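Local coordinates for protein anti-H(O) lectin 1 (Ulex europaeus, PDB 1JXN) that binds L-fucose specifically, as a calcium- and manganese-containing legume lectin directed against the H(O) blood-group antigen, at residues N35-N40 against G216-G221; F74-S79 against A224-L229; A84-L89 against D127-P132; Q21-V26 against D43-I48. All coordinates share one frame; numbering follows the deposited sequence.

Contact 1: N35-N40 against G216-G221; sequences NKVGNN and GSTYIG. Unlike the reference sequence in segment 216-221: Ser-217 (reference Gly). With MFU (methyl alpha-L-fucopyranoside), chain E.
Two groups hold the hydroxyl of Thr-218, whose methyl lies against the amide of Asn-35: OG1 is hydrogen-bonded to Thr-86 O and, more weakly, to the backbone N of Ala-224. With OG1 anti to the backbone N (chi1 -171°), the CG2 methyl is left to meet Asn-35 ND2 at 3.5 Å, the two side chains crossing at about a right angle. Val-37 CG1 reaches the same methyl at 4.1 Å. The amide itself is tied at both ends to the next strand, OD1 to His-226 ND1 and ND2 to Ala-224 O, so its rotation is fixed while it touches Thr-218 only by packing. Further back, Asn-35 CB lies 3.0 Å from Gly-216 O, a carbonyl that pairs with Gly-47 in the sheet. At the other end of 216-221, the Tyr-219 ring is sandwiched: C5 of the methyl fucoside stands 3.7 Å above one face, offset toward the rim, and Ile-220 CG2 covers the centre of the opposite face. The loop between strands 32-33 and 44-56 thus packs on strand 209-219 where that strand runs out into the sugar site, within the antiparallel sandwich of the legume lectin fold.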
loop_
_atom_site.group_PDB
_atom_site.type_symbol
_atom_site.label_atom_id
_atom_site.label_comp_id
_atom_site.label_asym_id
_atom_site.label_seq_id
_atom_site.Cartn_x
_atom_site.Cartn_y
_atom_site.Cartn_z
ATOM N N ASN A 35 -19.128 7.818 -8.612
ATOM C CA ASN A 35 -19.627 9.002 -9.315
ATOM C C ASN A 35 -20.896 9.540 -8.644
ATOM O O ASN A 35 -21.727 8.779 -8.144
ATOM C CB ASN A 35 -19.898 8.692 -10.796
ATOM C CG ASN A 35 -21.091 7.774 -10.993
ATOM O OD1 ASN A 35 -21.075 6.593 -10.613
ATOM N ND2 ASN A 35 -22.163 8.337 -11.539
ATOM N N LYS A 36 -21.037 10.856 -8.608
ATOM C CA LYS A 36 -22.213 11.455 -7.991
ATOM C C LYS A 36 -23.259 11.801 -9.041
ATOM O O LYS A 36 -22.909 12.186 -10.166
ATOM C CB LYS A 36 -21.833 12.732 -7.251
ATOM C CG LYS A 36 -21.061 12.529 -5.963
ATOM C CD LYS A 36 -20.627 13.878 -5.436
ATOM C CE LYS A 36 -20.059 13.802 -4.040
ATOM N NZ LYS A 36 -19.457 15.119 -3.679
ATOM N N VAL A 37 -24.535 11.693 -8.659
ATOM C CA VAL A 37 -25.654 12.020 -9.545
ATOM C C VAL A 37 -26.465 13.178 -8.989
ATOM O O VAL A 37 -26.242 13.615 -7.861
ATOM C CB VAL A 37 -26.594 10.825 -9.788
ATOM C CG1 VAL A 37 -25.895 9.759 -10.647
ATOM C CG2 VAL A 37 -27.059 10.245 -8.469
ATOM N N GLY A 38 -27.370 13.707 -9.807
ATOM C CA GLY A 38 -28.207 14.820 -9.396
ATOM C C GLY A 38 -27.780 16.107 -10.072
ATOM O O GLY A 38 -27.116 16.089 -11.112
ATOM N N ASN A 39 -28.120 17.231 -9.451
ATOM C CA ASN A 39 -27.789 18.550 -9.988
ATOM C C ASN A 39 -26.320 18.986 -9.775
ATOM O O ASN A 39 -25.558 18.354 -9.043
ATOM C CB ASN A 39 -28.759 19.575 -9.388
ATOM C CG ASN A 39 -30.235 19.150 -9.514
ATOM O OD1 ASN A 39 -30.672 18.654 -10.570
ATOM N ND2 ASN A 39 -31.004 19.351 -8.443
ATOM N N ASN A 40 -25.926 20.052 -10.461
ATOM C CA ASN A 40 -24.574 20.613 -10.370
ATOM C C ASN A 40 -23.409 19.679 -10.623
ATOM O O ASN A 40 -22.474 19.553 -9.824
ATOM C CB ASN A 40 -24.393 21.381 -9.069
ATOM C CG ASN A 40 -25.198 22.665 -9.051
ATOM O OD1 ASN A 40 -24.930 23.598 -9.832
ATOM N ND2 ASN A 40 -26.223 22.710 -8.193
ATOM N N GLY A 216 -15.956 5.421 -12.316
ATOM C CA GLY A 216 -17.383 5.298 -12.586
ATOM C C GLY A 216 -17.970 6.575 -13.158
ATOM O O GLY A 216 -17.722 7.658 -12.622
ATOM N N SER A 217 -18.765 6.454 -14.224
ATOM C CA SER A 217 -19.371 7.616 -14.888
ATOM C C SER A 217 -20.797 7.406 -15.396
ATOM O O SER A 217 -21.230 6.282 -15.624
ATOM C CB SER A 217 -18.492 8.058 -16.048
ATOM O OG SER A 217 -17.912 6.940 -16.680
ATOM N N THR A 218 -21.508 8.509 -15.593
ATOM C CA THR A 218 -22.894 8.501 -16.053
ATOM C C THR A 218 -23.097 9.722 -16.954
ATOM O O THR A 218 -22.128 10.380 -17.332
ATOM C CB THR A 218 -23.868 8.548 -14.844
ATOM O OG1 THR A 218 -25.203 8.326 -15.290
ATOM C CG2 THR A 218 -23.806 9.891 -14.146
ATOM N N TYR A 219 -24.333 10.060 -17.289
ATOM C CA TYR A 219 -24.551 11.199 -18.179
ATOM C C TYR A 219 -25.859 11.925 -17.878
ATOM O O TYR A 219 -26.839 11.307 -17.467
ATOM C CB TYR A 219 -24.563 10.685 -19.625
ATOM C CG TYR A 219 -24.719 11.745 -20.695
ATOM C CD1 TYR A 219 -25.817 11.731 -21.555
ATOM C CD2 TYR A 219 -23.752 12.724 -20.878
ATOM C CE1 TYR A 219 -25.943 12.653 -22.578
ATOM C CE2 TYR A 219 -23.857 13.652 -21.893
ATOM C CZ TYR A 219 -24.957 13.611 -22.745
ATOM O OH TYR A 219 -25.039 14.507 -23.798
ATOM N N ILE A 220 -25.869 13.237 -18.103
ATOM C CA ILE A 220 -27.053 14.057 -17.857
ATOM C C ILE A 220 -28.243 13.407 -18.531
ATOM O O ILE A 220 -28.157 12.985 -19.687
ATOM C CB ILE A 220 -26.895 15.501 -18.404
ATOM C CG1 ILE A 220 -28.175 16.306 -18.173
ATOM C CG2 ILE A 220 -26.581 15.482 -19.891
ATOM C CD1 ILE A 220 -28.411 16.701 -16.720
ATOM N N GLY A 221 -29.336 13.277 -17.785
ATOM C CA GLY A 221 -30.537 12.665 -18.331
ATOM C C GLY A 221 -30.597 11.178 -18.072
ATOM O O GLY A 221 -31.645 10.656 -17.700
HETATM C C1 MFU E . -22.341 10.310 -25.571
HETATM C C2 MFU E . -20.912 10.227 -24.983
HETATM C C3 MFU E . -21.014 10.520 -23.469
HETATM C C4 MFU E . -21.958 9.483 -22.815
HETATM C C5 MFU E . -23.344 9.572 -23.456
HETATM C C6 MFU E . -24.303 8.531 -22.823
HETATM O O1 MFU E . -22.843 11.692 -25.414
HETATM O O2 MFU E . -20.049 11.156 -25.654
HETATM O O3 MFU E . -19.725 10.462 -22.882
HETATM O O4 MFU E . -21.434 8.171 -22.995
HETATM O O5 MFU E . -23.243 9.354 -24.882
HETATM C CM MFU E . -22.526 12.946 -26.068
#

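Contact 2: F74-S79 against A224-L229; sequences FFMETS and ATHEVL
Phe-75 and Glu-227 form a hydrogen-bonded antiparallel pair in which both backbone groups of each residue are used: Phe-75 N donates to Glu-227 O at 3.1 Å, and Glu-227 N to Phe-75 O in a nearly straight bond (174° at the hydrogen). Glu-77 and Thr-225 repeat the pattern, Thr-225 N reaching Glu-77 O at 3.0 Å. Glu-77 OE1 and Glu-227 OE1, two acceptors not counted as hydrogen-bonded, stand 2.9 Å apart with their carboxylate planes 61° apart; one acid may carry a proton. Thr-225 OG1 is bonded to Asn-35 O, with Glu-227 OE2 also within reach of its proton. Glu-227 CG lies over a face of the Phe-75 ring, 4.1 Å from the centroid, in a CH-pi contact, and the bend at chi2 carries the carboxylate toward Glu-77; Leu-229 CD1 sits at the ring edge. On the other side of the sheet, Met-76 SD meets the edge of the His-226 ring, 3.9 Å from CD2; ND1 of that ring is satisfied by Asn-35. This side, with Phe-74 and Val-228, faces the second sheet, where Phe-126 and Phe-214 lie; strand 67-78 pairs on with 168-175, and strand 224-236 with 32-33.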
loop_
_atom_site.group_PDB
_atom_site.type_symbol
_atom_site.label_atom_id
_atom_site.label_comp_id
_atom_site.label_asym_id
_atom_site.label_seq_id
_atom_site.Cartn_x
_atom_site.Cartn_y
_atom_site.Cartn_z
ATOM N N PHE A 74 -20.203 -4.783 -6.390
ATOM C CA PHE A 74 -20.693 -3.423 -6.581
ATOM C C PHE A 74 -22.166 -3.505 -6.930
ATOM O O PHE A 74 -22.679 -4.592 -7.198
ATOM C CB PHE A 74 -19.929 -2.703 -7.697
ATOM C CG PHE A 74 -20.207 -3.239 -9.080
ATOM C CD1 PHE A 74 -21.255 -2.721 -9.850
ATOM C CD2 PHE A 74 -19.433 -4.272 -9.616
ATOM C CE1 PHE A 74 -21.527 -3.228 -11.131
ATOM C CE2 PHE A 74 -19.694 -4.782 -10.896
ATOM C CZ PHE A 74 -20.745 -4.262 -11.653
ATOM N N PHE A 75 -22.863 -2.383 -6.848
ATOM C CA PHE A 75 -24.273 -2.340 -7.216
ATOM C C PHE A 75 -24.473 -0.973 -7.846
ATOM O O PHE A 75 -23.587 -0.124 -7.761
ATOM C CB PHE A 75 -25.243 -2.623 -6.028
ATOM C CG PHE A 75 -25.229 -1.573 -4.930
ATOM C CD1 PHE A 75 -24.342 -1.683 -3.849
ATOM C CD2 PHE A 75 -26.102 -0.478 -4.975
ATOM C CE1 PHE A 75 -24.322 -0.720 -2.830
ATOM C CE2 PHE A 75 -26.095 0.490 -3.966
ATOM C CZ PHE A 75 -25.202 0.373 -2.885
ATOM N N MET A 76 -25.579 -0.787 -8.556
ATOM C CA MET A 76 -25.842 0.482 -9.220
ATOM C C MET A 76 -27.234 0.920 -8.850
ATOM O O MET A 76 -28.073 0.107 -8.519
ATOM C CB MET A 76 -25.756 0.328 -10.740
ATOM C CG MET A 76 -24.562 -0.469 -11.253
ATOM S SD MET A 76 -24.579 -0.563 -13.045
ATOM C CE MET A 76 -25.801 -1.808 -13.323
ATOM N N GLU A 77 -27.475 2.216 -8.885
ATOM C CA GLU A 77 -28.783 2.737 -8.544
ATOM C C GLU A 77 -29.148 3.841 -9.509
ATOM O O GLU A 77 -28.323 4.712 -9.821
ATOM C CB GLU A 77 -28.790 3.297 -7.112
ATOM C CG GLU A 77 -28.495 2.276 -6.021
ATOM C CD GLU A 77 -28.332 2.912 -4.658
ATOM O OE1 GLU A 77 -27.558 3.899 -4.525
ATOM O OE2 GLU A 77 -28.980 2.412 -3.716
ATOM N N THR A 78 -30.377 3.782 -10.012
ATOM C CA THR A 78 -30.873 4.791 -10.933
ATOM C C THR A 78 -32.337 5.074 -10.577
ATOM O O THR A 78 -33.039 4.208 -10.033
ATOM C CB THR A 78 -30.675 4.350 -12.432
ATOM O OG1 THR A 78 -30.900 5.461 -13.313
ATOM C CG2 THR A 78 -31.605 3.230 -12.811
ATOM N N SER A 79 -32.774 6.306 -10.817
ATOM C CA SER A 79 -34.147 6.698 -10.508
ATOM C C SER A 79 -35.082 6.458 -11.685
ATOM O O SER A 79 -36.194 5.951 -11.526
ATOM C CB SER A 79 -34.182 8.173 -10.119
ATOM O OG SER A 79 -33.565 8.958 -11.126
ATOM N N ALA A 224 -27.041 7.662 -13.146
ATOM C CA ALA A 224 -27.058 6.501 -12.249
ATOM C C ALA A 224 -25.725 6.511 -11.516
ATOM O O ALA A 224 -24.720 6.991 -12.058
ATOM C CB ALA A 224 -27.179 5.211 -13.040
ATOM N N THR A 225 -25.712 6.037 -10.275
ATOM C CA THR A 225 -24.461 5.980 -9.530
ATOM C C THR A 225 -23.943 4.540 -9.478
ATOM O O THR A 225 -24.728 3.578 -9.448
ATOM C CB THR A 225 -24.559 6.586 -8.101
ATOM O OG1 THR A 225 -23.272 6.517 -7.475
ATOM C CG2 THR A 225 -25.579 5.839 -7.238
ATOM N N HIS A 226 -22.620 4.403 -9.482
ATOM C CA HIS A 226 -21.974 3.103 -9.470
ATOM C C HIS A 226 -21.102 3.050 -8.223
ATOM O O HIS A 226 -20.198 3.868 -8.068
ATOM C CB HIS A 226 -21.129 2.969 -10.739
ATOM C CG HIS A 226 -21.845 3.415 -11.981
ATOM N ND1 HIS A 226 -21.892 4.734 -12.377
ATOM C CD2 HIS A 226 -22.583 2.728 -12.883
ATOM C CE1 HIS A 226 -22.638 4.846 -13.460
ATOM N NE2 HIS A 226 -23.068 3.640 -13.789
ATOM N N GLU A 227 -21.361 2.088 -7.340
ATOM C CA GLU A 227 -20.599 1.993 -6.099
ATOM C C GLU A 227 -20.086 0.624 -5.654
ATOM O O GLU A 227 -20.808 -0.382 -5.693
ATOM C CB GLU A 227 -21.361 2.672 -4.958
ATOM C CG GLU A 227 -22.885 2.592 -5.023
ATOM C CD GLU A 227 -23.556 3.932 -4.732
ATOM O OE1 GLU A 227 -24.692 3.950 -4.215
ATOM O OE2 GLU A 227 -22.951 4.980 -5.043
ATOM N N VAL A 228 -18.829 0.618 -5.205
ATOM C CA VAL A 228 -18.124 -0.571 -4.725
ATOM C C VAL A 228 -18.475 -0.897 -3.261
ATOM O O VAL A 228 -18.438 -0.029 -2.387
ATOM C CB VAL A 228 -16.593 -0.388 -4.889
ATOM C CG1 VAL A 228 -15.844 -1.648 -4.482
ATOM C CG2 VAL A 228 -16.267 -0.005 -6.326
ATOM N N LEU A 229 -18.774 -2.167 -3.014
ATOM C CA LEU A 229 -19.172 -2.670 -1.702
ATOM C C LEU A 229 -18.019 -3.208 -0.851
ATOM O O LEU A 229 -18.109 -3.268 0.377
ATOM C CB LEU A 229 -20.228 -3.750 -1.878
ATOM C CG LEU A 229 -21.208 -3.890 -0.730
ATOM C CD1 LEU A 229 -22.004 -2.616 -0.621
ATOM C CD2 LEU A 229 -22.110 -5.072 -0.969
#

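Contact 3: A84-L89 against D127-P132; sequences AATDGL and DTIGSP. With CA (calcium ion), chain G; MN (manganese (II) ion), chain F; MFU (methyl alpha-L-fucopyranoside), chain E.
Thr-128 turns OG1 between its backbone N and carbonyl carbon (chi1 63°), directing the hydroxyl to Ala-85 O, while the cis peptide before Asp-87 and a chi1 of -84° swing that carboxylate over Ile-129 toward the sugar. The hydroxyl donates to Ala-85 O at 3.1 Å from above the carbonyl plane. Thr-128 N bonds to Asp-87 O at 3.0 Å, again from above the plane. Asp-87 OD2 receives O4 of the methyl fucoside at 2.7 Å and also a calcium-bound water at 2.8 Å, so this one carboxylate oxygen, through the water, links the sugar to the calcium. Alongside, Thr-86 CG2 packs tightly on Ile-129 CG2 and touches the fucoside C6 methyl at 3.4 Å, giving an apolar flank beside the polar grip. Asp-127 chelates calcium with both oxygens and bridges to manganese with OD1. Its OD2 also takes the Ile-129 N-H in an Asx turn, bending the chain until Ile-129 O binds calcium at 2.5 Å; Asn-134 and Asp-137 complete the calcium site, and Glu-125 shares the manganese. Asp-87 and Gly-88 form a classic beta bulge opposite Ser-217. Strand 88-94 runs between strands 209-219 and 122-127, and Thr-128 touches Met-76 of strand 67-78, in the opposing sheet.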
loop_
_atom_site.group_PDB
_atom_site.type_symbol
_atom_site.label_atom_id
_atom_site.label_comp_id
_atom_site.label_asym_id
_atom_site.label_seq_id
_atom_site.Cartn_x
_atom_site.Cartn_y
_atom_site.Cartn_z
ATOM N N ALA A 84 -31.839 2.409 -20.140
ATOM C CA ALA A 84 -31.253 3.557 -20.815
ATOM C C ALA A 84 -30.208 4.294 -19.976
ATOM O O ALA A 84 -29.671 5.324 -20.417
ATOM C CB ALA A 84 -32.351 4.519 -21.250
ATOM N N ALA A 85 -29.893 3.764 -18.794
ATOM C CA ALA A 85 -28.912 4.392 -17.907
ATOM C C ALA A 85 -27.447 4.215 -18.364
ATOM O O ALA A 85 -27.061 3.169 -18.891
ATOM C CB ALA A 85 -29.099 3.886 -16.503
ATOM N N THR A 86 -26.656 5.272 -18.181
ATOM C CA THR A 86 -25.235 5.311 -18.549
ATOM C C THR A 86 -24.369 5.450 -17.272
ATOM O O THR A 86 -24.902 5.792 -16.204
ATOM C CB THR A 86 -24.964 6.562 -19.427
ATOM O OG1 THR A 86 -25.094 7.766 -18.647
ATOM C CG2 THR A 86 -25.929 6.601 -20.579
ATOM N N ASP A 87 -23.074 5.110 -17.309
ATOM C CA ASP A 87 -22.309 4.601 -18.450
ATOM C C ASP A 87 -21.597 3.362 -17.931
ATOM O O ASP A 87 -21.132 2.538 -18.721
ATOM C CB ASP A 87 -21.237 5.578 -18.857
ATOM C CG ASP A 87 -21.749 6.628 -19.766
ATOM O OD1 ASP A 87 -22.124 7.709 -19.271
ATOM O OD2 ASP A 87 -21.767 6.378 -20.993
ATOM N N GLY A 88 -21.412 3.309 -16.607
ATOM C CA GLY A 88 -20.781 2.160 -15.985
ATOM C C GLY A 88 -19.580 2.431 -15.098
ATOM O O GLY A 88 -19.302 3.576 -14.726
ATOM N N LEU A 89 -18.854 1.366 -14.782
ATOM C CA LEU A 89 -17.667 1.458 -13.933
ATOM C C LEU A 89 -16.508 0.713 -14.576
ATOM O O LEU A 89 -16.655 0.092 -15.633
ATOM C CB LEU A 89 -17.934 0.893 -12.538
ATOM C CG LEU A 89 -18.300 -0.581 -12.472
ATOM C CD1 LEU A 89 -18.043 -1.119 -11.075
ATOM C CD2 LEU A 89 -19.752 -0.768 -12.875
ATOM N N ASP A 127 -19.655 -1.789 -19.040
ATOM C CA ASP A 127 -20.329 -0.755 -19.816
ATOM C C ASP A 127 -21.844 -0.941 -19.848
ATOM O O ASP A 127 -22.340 -1.951 -20.340
ATOM C CB ASP A 127 -19.767 -0.797 -21.231
ATOM C CG ASP A 127 -20.003 0.472 -21.996
ATOM O OD1 ASP A 127 -19.146 0.810 -22.833
ATOM O OD2 ASP A 127 -21.032 1.138 -21.768
ATOM N N THR A 128 -22.587 0.041 -19.349
ATOM C CA THR A 128 -24.043 -0.063 -19.324
ATOM C C THR A 128 -24.786 0.528 -20.528
ATOM O O THR A 128 -25.989 0.307 -20.667
ATOM C CB THR A 128 -24.635 0.515 -18.031
ATOM O OG1 THR A 128 -24.342 1.911 -17.958
ATOM C CG2 THR A 128 -24.051 -0.175 -16.805
ATOM N N ILE A 129 -24.100 1.306 -21.371
ATOM C CA ILE A 129 -24.745 1.876 -22.563
ATOM C C ILE A 129 -23.842 1.851 -23.812
ATOM O O ILE A 129 -22.793 2.506 -23.872
ATOM C CB ILE A 129 -25.328 3.296 -22.311
ATOM C CG1 ILE A 129 -26.526 3.543 -23.239
ATOM C CG2 ILE A 129 -24.277 4.373 -22.524
ATOM C CD1 ILE A 129 -27.769 2.725 -22.907
ATOM N N GLY A 130 -24.255 1.055 -24.799
ATOM C CA GLY A 130 -23.481 0.924 -26.025
ATOM C C GLY A 130 -24.109 1.619 -27.216
ATOM O O GLY A 130 -24.868 2.582 -27.044
ATOM N N SER A 131 -23.764 1.150 -28.417
ATOM C CA SER A 131 -24.282 1.691 -29.686
ATOM C C SER A 131 -25.811 1.549 -29.743
ATOM O O SER A 131 -26.357 0.549 -29.267
ATOM C CB SER A 131 -23.654 0.956 -30.873
ATOM O OG SER A 131 -23.461 1.842 -31.957
ATOM N N PRO A 132 -26.509 2.481 -30.433
ATOM C CA PRO A 132 -26.010 3.651 -31.169
ATOM C C PRO A 132 -25.688 4.894 -30.349
ATOM O O PRO A 132 -25.204 5.879 -30.914
ATOM C CB PRO A 132 -27.147 3.931 -32.135
ATOM C CG PRO A 132 -28.346 3.653 -31.286
ATOM C CD PRO A 132 -27.973 2.364 -30.593
HETATM CA CA CA G . -20.315 2.642 -23.421
HETATM MN MN MN F . -17.579 -0.362 -23.999
HETATM C C1 MFU E . -22.341 10.310 -25.571
HETATM C C2 MFU E . -20.912 10.227 -24.983
HETATM C C3 MFU E . -21.014 10.520 -23.469
HETATM C C4 MFU E . -21.958 9.483 -22.815
HETATM C C5 MFU E . -23.344 9.572 -23.456
HETATM C C6 MFU E . -24.303 8.531 -22.823
HETATM O O1 MFU E . -22.843 11.692 -25.414
HETATM O O2 MFU E . -20.049 11.156 -25.654
HETATM O O3 MFU E . -19.725 10.462 -22.882
HETATM O O4 MFU E . -21.434 8.171 -22.995
HETATM O O5 MFU E . -23.243 9.354 -24.882
HETATM C CM MFU E . -22.526 12.946 -26.068
HETATM O O HOH W 1 -20.617 3.899 -21.588
HETATM O O HOH W 2 -16.508 -1.938 -25.055
HETATM O O HOH W 3 -16.343 1.463 -24.180
HETATM O O HOH W 4 -18.147 3.539 -23.623
#

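Contact 4: Q21-V26 against D43-I48; sequences QGNASV and DETGGI. Unlike the reference sequence in segment 21-26: Asn-23 (reference Asp). With MFU (methyl alpha-L-fucopyranoside), chain E.
Within the seven-stranded sheet of the legume lectin sandwich, strand 18-22 is an outermost strand within the chain, and here it pairs with strand 44-56. Gln-21 and Ile-48 make the hydrogen-bonded antiparallel pair: Gln-21 N donates to Ile-48 O at 2.9 Å and Ile-48 N returns a bond to Gln-21 O at 3.1 Å. As register partners they project from the same face, and similar chi1 values (-69° and -58°) keep their side chains side by side, with the CB atoms 4.1 Å apart. Next along, Gly-22 and Gly-47 form a non-hydrogen-bonded pair; Gly-46 O and Ala-24 CB fill the space where side chains of these two residues would lie. Gly-22 takes a positive phi, and the chain turns so that Asn-23 N still finds Gly-46 O, at 3.1 Å. Ala-24 CB then folds back over the bare backbone, 3.6 Å from Gly-47 CA. At the far end, Glu-44 OE2 accepts O3 of the methyl fucoside at 3.0 Å and forms a salt bridge with Arg-102, a charge that would steady the acceptor. Thr-45 OG1, by contrast, is buried with no partner in the model. The pairing rests chiefly on main-chain bonds and glycine-lined packing, whereas charge is concentrated where the strand reaches the sugar.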
loop_
_atom_site.group_PDB
_atom_site.type_symbol
_atom_site.label_atom_id
_atom_site.label_comp_id
_atom_site.label_asym_id
_atom_site.label_seq_id
_atom_site.Cartn_x
_atom_site.Cartn_y
_atom_site.Cartn_z
ATOM N N GLN A 21 -10.417 11.216 -7.481
ATOM C CA GLN A 21 -10.382 12.224 -8.538
ATOM C C GLN A 21 -11.819 12.385 -9.019
ATOM O O GLN A 21 -12.656 11.509 -8.807
ATOM C CB GLN A 21 -9.451 11.805 -9.676
ATOM C CG GLN A 21 -7.994 11.807 -9.286
ATOM C CD GLN A 21 -7.101 11.207 -10.344
ATOM O OE1 GLN A 21 -6.349 11.901 -11.014
ATOM N NE2 GLN A 21 -7.180 9.900 -10.498
ATOM N N GLY A 22 -12.125 13.529 -9.606
ATOM C CA GLY A 22 -13.483 13.756 -10.057
ATOM C C GLY A 22 -14.374 13.792 -8.835
ATOM O O GLY A 22 -13.965 14.312 -7.791
ATOM N N ASN A 23 -15.556 13.193 -8.927
ATOM C CA ASN A 23 -16.476 13.197 -7.796
ATOM C C ASN A 23 -16.774 11.809 -7.245
ATOM O O ASN A 23 -17.931 11.380 -7.200
ATOM C CB ASN A 23 -17.763 13.970 -8.129
ATOM C CG ASN A 23 -17.522 15.483 -8.321
ATOM O OD1 ASN A 23 -17.720 16.278 -7.399
ATOM N ND2 ASN A 23 -17.112 15.876 -9.519
ATOM N N ALA A 24 -15.706 11.120 -6.828
ATOM C CA ALA A 24 -15.760 9.781 -6.217
ATOM C C ALA A 24 -15.336 9.917 -4.746
ATOM O O ALA A 24 -14.474 10.740 -4.422
ATOM C CB ALA A 24 -14.823 8.828 -6.942
ATOM N N SER A 25 -15.943 9.132 -3.859
ATOM C CA SER A 25 -15.634 9.206 -2.427
ATOM C C SER A 25 -16.380 8.150 -1.620
ATOM O O SER A 25 -17.396 7.609 -2.070
ATOM C CB SER A 25 -16.050 10.569 -1.874
ATOM O OG SER A 25 -17.472 10.669 -1.792
ATOM N N VAL A 26 -15.880 7.874 -0.418
ATOM C CA VAL A 26 -16.532 6.914 0.464
ATOM C C VAL A 26 -17.692 7.664 1.105
ATOM O O VAL A 26 -17.621 8.876 1.317
ATOM C CB VAL A 26 -15.598 6.409 1.576
ATOM C CG1 VAL A 26 -16.312 5.397 2.446
ATOM C CG2 VAL A 26 -14.331 5.821 0.988
ATOM N N ASP A 43 -22.240 17.666 -17.785
ATOM C CA ASP A 43 -23.015 16.691 -18.581
ATOM C C ASP A 43 -22.412 15.278 -18.491
ATOM O O ASP A 43 -23.142 14.282 -18.396
ATOM C CB ASP A 43 -23.100 17.132 -20.055
ATOM C CG ASP A 43 -23.656 18.548 -20.233
ATOM O OD1 ASP A 43 -24.505 18.726 -21.134
ATOM O OD2 ASP A 43 -23.221 19.487 -19.519
ATOM N N GLU A 44 -21.077 15.217 -18.531
ATOM C CA GLU A 44 -20.304 13.968 -18.415
ATOM C C GLU A 44 -19.552 14.018 -17.078
ATOM O O GLU A 44 -18.519 14.669 -16.980
ATOM C CB GLU A 44 -19.291 13.859 -19.557
ATOM C CG GLU A 44 -19.911 13.757 -20.928
ATOM C CD GLU A 44 -18.915 14.030 -22.021
ATOM O OE1 GLU A 44 -18.088 14.949 -21.846
ATOM O OE2 GLU A 44 -18.957 13.337 -23.060
ATOM N N THR A 45 -20.068 13.336 -16.060
ATOM C CA THR A 45 -19.442 13.334 -14.734
ATOM C C THR A 45 -18.966 11.950 -14.305
ATOM O O THR A 45 -19.480 10.941 -14.775
ATOM C CB THR A 45 -20.434 13.855 -13.650
ATOM O OG1 THR A 45 -19.828 13.805 -12.343
ATOM C CG2 THR A 45 -21.725 13.021 -13.660
ATOM N N GLY A 46 -18.018 11.905 -13.375
ATOM C CA GLY A 46 -17.530 10.623 -12.893
ATOM C C GLY A 46 -16.387 10.745 -11.911
ATOM O O GLY A 46 -15.898 11.854 -11.663
ATOM N N GLY A 47 -15.921 9.613 -11.389
ATOM C CA GLY A 47 -14.833 9.654 -10.437
ATOM C C GLY A 47 -13.935 8.440 -10.435
ATOM O O GLY A 47 -14.346 7.342 -10.784
ATOM N N ILE A 48 -12.701 8.650 -9.998
ATOM C CA ILE A 48 -11.706 7.599 -9.922
ATOM C C ILE A 48 -11.311 7.455 -8.472
ATOM O O ILE A 48 -11.295 8.430 -7.739
ATOM C CB ILE A 48 -10.450 7.974 -10.698
ATOM C CG1 ILE A 48 -10.788 8.248 -12.160
ATOM C CG2 ILE A 48 -9.429 6.881 -10.587
ATOM C CD1 ILE A 48 -9.580 8.569 -13.005
HETATM C C1 MFU E . -22.341 10.310 -25.571
HETATM C C2 MFU E . -20.912 10.227 -24.983
HETATM C C3 MFU E . -21.014 10.520 -23.469
HETATM C C4 MFU E . -21.958 9.483 -22.815
HETATM C C5 MFU E . -23.344 9.572 -23.456
HETATM C C6 MFU E . -24.303 8.531 -22.823
HETATM O O1 MFU E . -22.843 11.692 -25.414
HETATM O O2 MFU E . -20.049 11.156 -25.654
HETATM O O3 MFU E . -19.725 10.462 -22.882
HETATM O O4 MFU E . -21.434 8.171 -22.995
HETATM O O5 MFU E . -23.243 9.354 -24.882
HETATM C CM MFU E . -22.526 12.946 -26.068
#

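Contact 1 lies farthest out, about 17 Å between its centre and that of the chain, and its loop 36-40 is exposed; the other three are nearer the core. Contact 2 is regular pairing in the larger sheet, and contact 4 is edge-strand pairing in the seven-stranded sheet; both are built on main-chain bonds, though contact 2 buries more and carries aromatic side chains. Contact 1 is loop packing, and contact 3 adds metal ligation and a threonine hydroxyl to a short main-chain pairing. Contact 1 touches the other three, Asn-35 joining it to contact 2. Contacts 1, 3 and 4 all reach the fucoside: Tyr-219 by a ring face, Asp-87 and Glu-44 by hydrogen bonds, Thr-86 by a methyl.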